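Side-chain contacts in putative NADH dehydrogenase/NAD(P)H nitroreductase (Bacteroides thetaiotaomicron VPI-5482, PDB 3KWK), which binds flavin mononucleotide and is probably an FMN-dependent oxidoreductase of the nitroreductase family: residues A[35-38]-A[39-42]; A[94-97]-A[98-101]; A[131-134]-A[135-139]. All coordinates share one frame; numbering follows the deposited sequence.

Contact 1: residues A[35-38]-A[39-42]; sequences IDLM and LRAG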
loop_
_atom_site.group_PDB
_atom_site.type_symbol
_atom_site.label_atom_id
_atom_site.label_comp_id
_atom_site.label_asym_id
_atom_site.label_seq_id
_atom_site.Cartn_x
_atom_site.Cartn_y
_atom_site.Cartn_z
ATOM N N ILE A 35 -1.177 -12.086 14.862
ATOM C CA ILE A 35 -1.790 -10.771 14.927
ATOM C C ILE A 35 -0.740 -9.690 15.209
ATOM O O ILE A 35 -0.744 -8.632 14.573
ATOM C CB ILE A 35 -2.936 -10.718 15.979
ATOM C CG1 ILE A 35 -4.025 -11.717 15.588
ATOM C CG2 ILE A 35 -3.564 -9.330 16.010
ATOM C CD1 ILE A 35 -5.133 -11.954 16.628
ATOM N N ASP A 36 0.153 -9.984 16.155
ATOM C CA ASP A 36 1.230 -9.038 16.501
ATOM C C ASP A 36 2.122 -8.708 15.306
ATOM O O ASP A 36 2.433 -7.550 15.056
ATOM C CB ASP A 36 2.063 -9.566 17.666
ATOM C CG ASP A 36 1.270 -9.746 19.000
ATOM O OD1 ASP A 36 0.218 -9.106 19.170
ATOM O OD2 ASP A 36 1.728 -10.555 19.899
ATOM N N LEU A 37 2.459 -9.739 14.524
ATOM C CA LEU A 37 3.282 -9.559 13.333
ATOM C C LEU A 37 2.560 -8.790 12.226
ATOM O O LEU A 37 3.173 -8.012 11.500
ATOM C CB LEU A 37 3.818 -10.914 12.852
ATOM C CG LEU A 37 4.996 -11.462 13.663
ATOM C CD1 LEU A 37 5.191 -12.987 13.408
ATOM C CD2 LEU A 37 6.282 -10.693 13.341
HETATM N N MSE A 38 1.261 -9.012 12.079
HETATM C CA MSE A 38 0.469 -8.210 11.109
HETATM C C MSE A 38 0.558 -6.722 11.489
HETATM O O MSE A 38 0.713 -5.875 10.622
HETATM C CB MSE A 38 -0.989 -8.692 11.082
HETATM C CG MSE A 38 -1.121 -10.004 10.437
HETATM SE SE MSE A 38 -2.945 -10.784 10.699
HETATM C CE MSE A 38 -3.723 -9.518 9.681
ATOM N N LEU A 39 0.379 -6.389 12.764
ATOM C CA LEU A 39 0.460 -4.990 13.226
ATOM C C LEU A 39 1.862 -4.409 13.007
ATOM O O LEU A 39 1.988 -3.262 12.530
ATOM C CB LEU A 39 0.035 -4.913 14.704
ATOM C CG LEU A 39 -1.448 -5.266 14.957
ATOM C CD1 LEU A 39 -1.680 -5.537 16.439
ATOM C CD2 LEU A 39 -2.363 -4.181 14.498
ATOM N N ARG A 40 2.899 -5.178 13.326
ATOM C CA ARG A 40 4.259 -4.742 13.071
ATOM C C ARG A 40 4.487 -4.498 11.590
ATOM O O ARG A 40 5.178 -3.538 11.210
ATOM C CB ARG A 40 5.238 -5.778 13.602
ATOM C CG ARG A 40 6.697 -5.451 13.462
ATOM C CD ARG A 40 7.499 -6.547 14.137
ATOM N NE ARG A 40 7.845 -6.200 15.523
ATOM C CZ ARG A 40 7.024 -6.325 16.572
ATOM N NH1 ARG A 40 5.798 -6.816 16.421
ATOM N NH2 ARG A 40 7.433 -5.969 17.786
ATOM N N ALA A 41 3.900 -5.352 10.740
ATOM C CA ALA A 41 3.986 -5.158 9.325
ATOM C C ALA A 41 3.329 -3.812 8.888
ATOM O O ALA A 41 3.922 -3.001 8.148
ATOM C CB ALA A 41 3.359 -6.353 8.519
ATOM N N GLY A 42 2.118 -3.579 9.393
ATOM C CA GLY A 42 1.416 -2.319 9.130
ATOM C C GLY A 42 2.251 -1.094 9.496
ATOM O O GLY A 42 2.336 -0.143 8.705
#

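Contact 2: residues A[94-97]-A[98-101]; sequences SFYW and YLDC. With FMN (flavin mononucleotide), chain B.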
loop_
_atom_site.group_PDB
_atom_site.type_symbol
_atom_site.label_atom_id
_atom_site.label_comp_id
_atom_site.label_asym_id
_atom_site.label_seq_id
_atom_site.Cartn_x
_atom_site.Cartn_y
_atom_site.Cartn_z
ATOM N N SER A 94 -1.356 14.454 9.773
ATOM C CA SER A 94 -0.936 14.280 8.388
ATOM C C SER A 94 -2.062 14.319 7.376
ATOM O O SER A 94 -3.057 13.602 7.509
ATOM C CB SER A 94 -0.264 12.931 8.229
ATOM O OG SER A 94 0.078 12.701 6.873
ATOM N N PHE A 95 -1.900 15.134 6.351
ATOM C CA PHE A 95 -2.837 15.088 5.202
ATOM C C PHE A 95 -2.471 13.981 4.200
ATOM O O PHE A 95 -3.145 13.823 3.185
ATOM C CB PHE A 95 -3.008 16.453 4.515
ATOM C CG PHE A 95 -1.718 17.103 4.021
ATOM C CD1 PHE A 95 -1.090 16.605 2.894
ATOM C CD2 PHE A 95 -1.171 18.198 4.655
ATOM C CE1 PHE A 95 0.086 17.155 2.406
ATOM C CE2 PHE A 95 -0.027 18.758 4.180
ATOM C CZ PHE A 95 0.617 18.212 3.041
ATOM N N TYR A 96 -1.417 13.221 4.494
ATOM C CA TYR A 96 -1.126 12.025 3.710
ATOM C C TYR A 96 -1.729 10.790 4.348
ATOM O O TYR A 96 -1.464 9.702 3.885
ATOM C CB TYR A 96 0.375 11.795 3.607
ATOM C CG TYR A 96 1.229 12.903 3.070
ATOM C CD1 TYR A 96 1.266 13.185 1.725
ATOM C CD2 TYR A 96 2.087 13.590 3.897
ATOM C CE1 TYR A 96 2.090 14.177 1.239
ATOM C CE2 TYR A 96 2.943 14.550 3.420
ATOM C CZ TYR A 96 2.959 14.834 2.106
ATOM O OH TYR A 96 3.851 15.797 1.665
ATOM N N TRP A 97 -2.537 10.938 5.411
ATOM C CA TRP A 97 -2.899 9.806 6.243
ATOM C C TRP A 97 -3.438 8.651 5.442
ATOM O O TRP A 97 -3.130 7.534 5.735
ATOM C CB TRP A 97 -3.857 10.199 7.392
ATOM C CG TRP A 97 -5.229 10.575 6.933
ATOM C CD1 TRP A 97 -5.687 11.829 6.611
ATOM C CD2 TRP A 97 -6.339 9.693 6.774
ATOM N NE1 TRP A 97 -6.996 11.781 6.224
ATOM C CE2 TRP A 97 -7.426 10.471 6.289
ATOM C CE3 TRP A 97 -6.504 8.331 6.920
ATOM C CZ2 TRP A 97 -8.643 9.898 5.966
ATOM C CZ3 TRP A 97 -7.761 7.766 6.632
ATOM C CH2 TRP A 97 -8.803 8.558 6.172
ATOM N N TYR A 98 -4.328 8.928 4.473
ATOM C CA TYR A 98 -5.036 7.854 3.739
ATOM C C TYR A 98 -4.102 7.152 2.736
ATOM O O TYR A 98 -4.365 6.042 2.327
ATOM C CB TYR A 98 -6.284 8.378 3.045
ATOM C CG TYR A 98 -6.139 9.636 2.245
ATOM C CD1 TYR A 98 -6.239 10.880 2.844
ATOM C CD2 TYR A 98 -5.914 9.605 0.889
ATOM C CE1 TYR A 98 -6.091 12.072 2.100
ATOM C CE2 TYR A 98 -5.797 10.774 0.128
ATOM C CZ TYR A 98 -5.865 12.007 0.755
ATOM O OH TYR A 98 -5.765 13.162 0.018
ATOM N N LEU A 99 -3.018 7.797 2.364
ATOM C CA LEU A 99 -1.983 7.179 1.515
ATOM C C LEU A 99 -1.087 6.291 2.379
ATOM O O LEU A 99 -0.925 5.111 2.101
ATOM C CB LEU A 99 -1.186 8.265 0.766
ATOM C CG LEU A 99 -2.014 9.348 0.002
ATOM C CD1 LEU A 99 -1.062 10.437 -0.580
ATOM C CD2 LEU A 99 -2.880 8.661 -1.092
ATOM N N ASP A 100 -0.470 6.855 3.424
ATOM C CA ASP A 100 0.287 6.094 4.389
ATOM C C ASP A 100 -0.507 4.869 4.853
ATOM O O ASP A 100 0.016 3.758 4.919
ATOM C CB ASP A 100 0.613 6.890 5.654
ATOM C CG ASP A 100 1.500 8.111 5.441
ATOM O OD1 ASP A 100 1.854 8.476 4.278
ATOM O OD2 ASP A 100 1.873 8.667 6.512
ATOM N N CYS A 101 -1.769 5.091 5.246
ATOM C CA CYS A 101 -2.565 3.998 5.810
ATOM C C CYS A 101 -2.913 2.956 4.755
ATOM O O CYS A 101 -3.157 1.776 5.098
ATOM C CB CYS A 101 -3.836 4.530 6.443
ATOM S SG CYS A 101 -3.533 5.442 7.967
HETATM N N1 FMN B . 10.302 10.981 0.234
HETATM C C2 FMN B . 10.910 11.929 -0.538
HETATM O O2 FMN B . 12.152 11.956 -0.595
HETATM N N3 FMN B . 10.155 12.858 -1.237
HETATM C C4 FMN B . 8.778 12.883 -1.188
HETATM O O4 FMN B . 8.128 13.746 -1.855
HETATM C C4A FMN B . 8.161 11.913 -0.394
HETATM N N5 FMN B . 6.778 11.884 -0.274
HETATM C C5A FMN B . 6.162 10.829 0.341
HETATM C C6 FMN B . 4.762 10.747 0.303
HETATM C C7 FMN B . 4.142 9.650 0.882
HETATM C C7M FMN B . 2.611 9.497 0.865
HETATM C C8 FMN B . 4.868 8.649 1.497
HETATM C C8M FMN B . 4.130 7.481 2.103
HETATM C C9 FMN B . 6.248 8.744 1.548
HETATM C C9A FMN B . 6.909 9.836 0.966
HETATM N N10 FMN B . 8.298 9.974 1.025
HETATM C C10 FMN B . 8.911 10.957 0.301
HETATM C "C1'" FMN B . 9.113 8.946 1.718
HETATM C "C2'" FMN B . 9.063 9.144 3.231
HETATM O "O2'" FMN B . 9.818 10.293 3.625
HETATM C "C3'" FMN B . 9.518 7.873 3.980
HETATM O "O3'" FMN B . 8.616 6.797 3.725
HETATM C "C4'" FMN B . 9.586 8.085 5.519
HETATM O "O4'" FMN B . 10.635 9.018 5.816
HETATM C "C5'" FMN B . 9.795 6.782 6.294
HETATM O "O5'" FMN B . 11.042 6.257 5.847
HETATM P P FMN B . 11.142 4.768 5.188
HETATM O O1P FMN B . 10.355 4.781 3.864
HETATM O O2P FMN B . 12.669 4.670 4.988
HETATM O O3P FMN B . 10.589 3.738 6.153
HETATM O O HOH W 1 2.183 11.282 6.838
HETATM O O HOH W 2 -4.623 15.157 1.374
#

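Contact 3: residues A[131-134]-A[135-139]; sequences MEVV and RKYTH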
loop_
_atom_site.group_PDB
_atom_site.type_symbol
_atom_site.label_atom_id
_atom_site.label_comp_id
_atom_site.label_asym_id
_atom_site.label_seq_id
_atom_site.Cartn_x
_atom_site.Cartn_y
_atom_site.Cartn_z
HETATM N N MSE A 131 -17.636 5.427 7.873
HETATM C CA MSE A 131 -16.635 5.938 8.814
HETATM C C MSE A 131 -17.329 6.215 10.138
HETATM O O MSE A 131 -16.780 5.952 11.210
HETATM C CB MSE A 131 -16.001 7.191 8.273
HETATM C CG MSE A 131 -15.294 6.939 6.928
HETATM SE SE MSE A 131 -14.669 8.560 6.069
HETATM C CE MSE A 131 -13.177 8.812 7.170
ATOM N N GLU A 132 -18.553 6.738 10.074
ATOM C CA GLU A 132 -19.325 7.001 11.308
ATOM C C GLU A 132 -19.703 5.718 12.054
ATOM O O GLU A 132 -19.650 5.695 13.268
ATOM C CB GLU A 132 -20.568 7.829 10.983
ATOM C CG GLU A 132 -21.498 8.095 12.182
ATOM C CD GLU A 132 -20.833 8.788 13.392
ATOM O OE1 GLU A 132 -19.876 9.606 13.232
ATOM O OE2 GLU A 132 -21.322 8.524 14.523
ATOM N N VAL A 133 -20.066 4.654 11.343
ATOM C CA VAL A 133 -20.304 3.340 11.966
ATOM C C VAL A 133 -19.102 2.931 12.788
ATOM O O VAL A 133 -19.237 2.566 13.958
ATOM C CB VAL A 133 -20.653 2.257 10.919
ATOM C CG1 VAL A 133 -20.663 0.846 11.524
ATOM C CG2 VAL A 133 -21.996 2.587 10.279
ATOM N N VAL A 134 -17.930 2.951 12.148
ATOM C CA VAL A 134 -16.707 2.514 12.775
ATOM C C VAL A 134 -16.396 3.411 13.954
ATOM O O VAL A 134 -16.045 2.926 15.016
ATOM C CB VAL A 134 -15.526 2.470 11.772
ATOM C CG1 VAL A 134 -14.194 2.200 12.520
ATOM C CG2 VAL A 134 -15.839 1.436 10.664
ATOM N N ARG A 135 -16.575 4.722 13.788
ATOM C CA ARG A 135 -16.320 5.678 14.882
ATOM C C ARG A 135 -17.184 5.372 16.090
ATOM O O ARG A 135 -16.722 5.367 17.235
ATOM C CB ARG A 135 -16.574 7.101 14.395
ATOM C CG ARG A 135 -16.422 8.167 15.478
ATOM C CD ARG A 135 -16.519 9.590 14.897
ATOM N NE ARG A 135 -15.743 9.735 13.622
ATOM C CZ ARG A 135 -14.405 9.734 13.531
ATOM N NH1 ARG A 135 -13.638 9.680 14.594
ATOM N NH2 ARG A 135 -13.830 9.860 12.359
ATOM N N LYS A 136 -18.448 5.027 15.844
ATOM C CA LYS A 136 -19.411 4.778 16.904
ATOM C C LYS A 136 -18.959 3.561 17.722
ATOM O O LYS A 136 -18.981 3.603 18.942
ATOM C CB LYS A 136 -20.831 4.609 16.316
ATOM C CG LYS A 136 -21.883 4.098 17.299
ATOM C CD LYS A 136 -23.160 3.605 16.614
ATOM C CE LYS A 136 -24.224 3.263 17.659
ATOM N NZ LYS A 136 -25.565 3.267 17.064
ATOM N N TYR A 137 -18.588 2.468 17.066
ATOM C CA TYR A 137 -18.346 1.209 17.749
ATOM C C TYR A 137 -16.958 1.123 18.360
ATOM O O TYR A 137 -16.737 0.385 19.333
ATOM C CB TYR A 137 -18.654 0.021 16.810
ATOM C CG TYR A 137 -20.135 -0.143 16.681
ATOM C CD1 TYR A 137 -20.883 -0.619 17.753
ATOM C CD2 TYR A 137 -20.799 0.282 15.566
ATOM C CE1 TYR A 137 -22.274 -0.709 17.676
ATOM C CE2 TYR A 137 -22.208 0.187 15.468
ATOM C CZ TYR A 137 -22.915 -0.299 16.532
ATOM O OH TYR A 137 -24.304 -0.414 16.467
ATOM N N THR A 138 -16.029 1.905 17.844
ATOM C CA THR A 138 -14.653 1.884 18.372
ATOM C C THR A 138 -14.252 3.170 19.118
ATOM O O THR A 138 -13.129 3.266 19.585
ATOM C CB THR A 138 -13.609 1.499 17.311
ATOM O OG1 THR A 138 -13.552 2.462 16.238
ATOM C CG2 THR A 138 -13.917 0.119 16.792
ATOM N N HIS A 139 -15.168 4.117 19.248
ATOM C CA HIS A 139 -14.990 5.320 20.056
ATOM C C HIS A 139 -13.831 6.186 19.546
ATOM O O HIS A 139 -13.009 6.709 20.319
ATOM C CB HIS A 139 -14.798 4.997 21.554
ATOM C CG HIS A 139 -15.950 4.267 22.161
ATOM N ND1 HIS A 139 -16.713 4.802 23.173
ATOM C CD2 HIS A 139 -16.490 3.065 21.868
ATOM C CE1 HIS A 139 -17.666 3.942 23.491
ATOM N NE2 HIS A 139 -17.557 2.883 22.706
#

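Contact 1: residues A[35-38]-A[39-42]
I35 and L39, one helical turn apart, touch through one methyl each, I35 CG2 lying 4.3 Å from L39 CD1. Beneath them the backbone binds the two turns together by four consecutive i to i+4 hydrogen bonds, L39 N to I35 O, R40 N to D36 O, A41 N to L37 O and G42 N to M38 O. The four are alike, 2.9 to 3.1 Å long, with A41 N to L37 O somewhat more bent (153° at the hydrogen).

Apolar contact between the turns is light, since M38 and L39 turn to other parts of the fold. L37 CD2 meets the aliphatic part of R40 at its CD, 4.4 Å away.

Charge plays little part between the turns. With CG anti to the backbone nitrogen (chi1 -178°) and a bend at chi3, R40, in one of its two conformers, brings NH1 to 3.7 Å from D36 O, too far for a hydrogen bond. There its guanidinium makes a cation-pi contact with Y165 of the second subunit, while the D36 carboxylate forms a salt bridge with K32.

Around helix 32-43, the long, flexible selenomethionine M38 fits among I108, A111 and A112 of helix 97-114 and F152 of strand 144-153; A41 packs on A111, where a small side chain suits the close approach. L39 packs on F56 and V58 of strand 54-59, and L37, L39, R40 and A41 reach the second subunit.

Contact 2: residues A[94-97]-A[98-101]
The ring of Y98 stands with its edge toward the face of the W97 indole, the planes at 83° and W97 NE1 lying 3.6 Å from Y98 CD1. This T-shaped stack is the dense part of the contact. Both side chains have chi1 near +60° (69° and 48°), which sets each CG between its backbone nitrogen and carbonyl carbon and lays the indole over the backbone of Y98. Y98 CB sits 3.7 Å from the centroid of the six-membered ring of W97, almost on its normal, in a CH-pi contact. C101 SG lies at the indole's edge, near its plane, 4.3 Å from W97 CE3, and L145 and L147 of strand 144-153 pack against W97.

Y96, the N-cap residue, offers its carbonyl O to both L99 N and D100 N. L99 N, 2.9 Å from Y96 O, comes from above the carbonyl plane; D100 N lies nearly along the C=O axis.

Elsewhere water fills in. S94 OG accepts from Y96 N in an ST turn and donates to a water that in turn donates to D100 OD2. Another water joins F95 O, on an exposed residue, to Y98 OH, which is hydrogen-bonded to Y125 of the second subunit.

D100 OD1 lies 3.3 Å from the flavin methyl C8M, and L99 CB 4.0 Å from C7M. The carboxylate is held by S47 OG and G48 N, which probably fixes its position beside the dimethylbenzene end. Hydrogen bonds to this FMN come from R19, S21, R23, Y74, K162 and K164 of the second subunit; the site thus spans the dimer.

Contact 3: residues A[131-134]-A[135-139]
V134 and T138 sit on neighbouring turns at the end of helix 128-138, their side chains pointing alike, and V134 O accepts from both T138 N and T138 OG1. T138 N, 3.0 Å from V134 O, comes nearly end-on to the carbonyl, while T138 OG1, 2.8 Å from V134 O, approaches from above its plane. A chi1 of 63° places OG1 between the T138 nitrogen and carbonyl carbon. With an alanine here, V134 O would probably lose its hydroxyl donor, keeping T138 N and the weak bond from Y137 N, and a small gap would open beside V134 CG1 and I86.

Three i to i+4 backbone bonds precede it: R135 N to M131 O, K136 N to E132 O and Y137 N to V133 O.

The apolar contacts follow the same spacing. V133 CG1 meets the ring of Y137 at CD2, 4.1 Å away, and that ring atom comes within 3.2 Å of V133 O, close to the ring plane. V133 and Y137 both pack on helix 62-71, a branched aliphatic and a broad ring facing another helix.

The E132 and R135 side chains run nearly perpendicular. E132 OE1 lies 3.7 Å from R135 CD and 4.2 Å from R135 NE, too far for a salt bridge. R135 bends at chi3, and its NH1 donates to I144 O.

The chemistry is that of a helix end. H139 is the first residue to leave the helical conformation, with positive phi; the T138 hydroxyl spends its proton within the last turn, and R135 ties that turn to strand 144-153.

How the contacts relate
Each of the three contacts spans adjacent segments, so none closes a long loop; along the chain they come in series, with no nesting or crossing. Contact 1 comes first, in helix 32-43. Contact 2 follows strand 83-90, where the chain turns into helix 97-114, and contact 3 ends helix 128-138 just ahead of strand 144-153. None touches another directly, though contacts 2 and 3 come within about 4 Å at their nearest atoms. Helix 97-114 packs against helix 32-43 farther along, and strand 144-153, inside the antiparallel sheet, receives side chains from all three. Every contact also reaches the second subunit, and contact 2 adjoins an FMN.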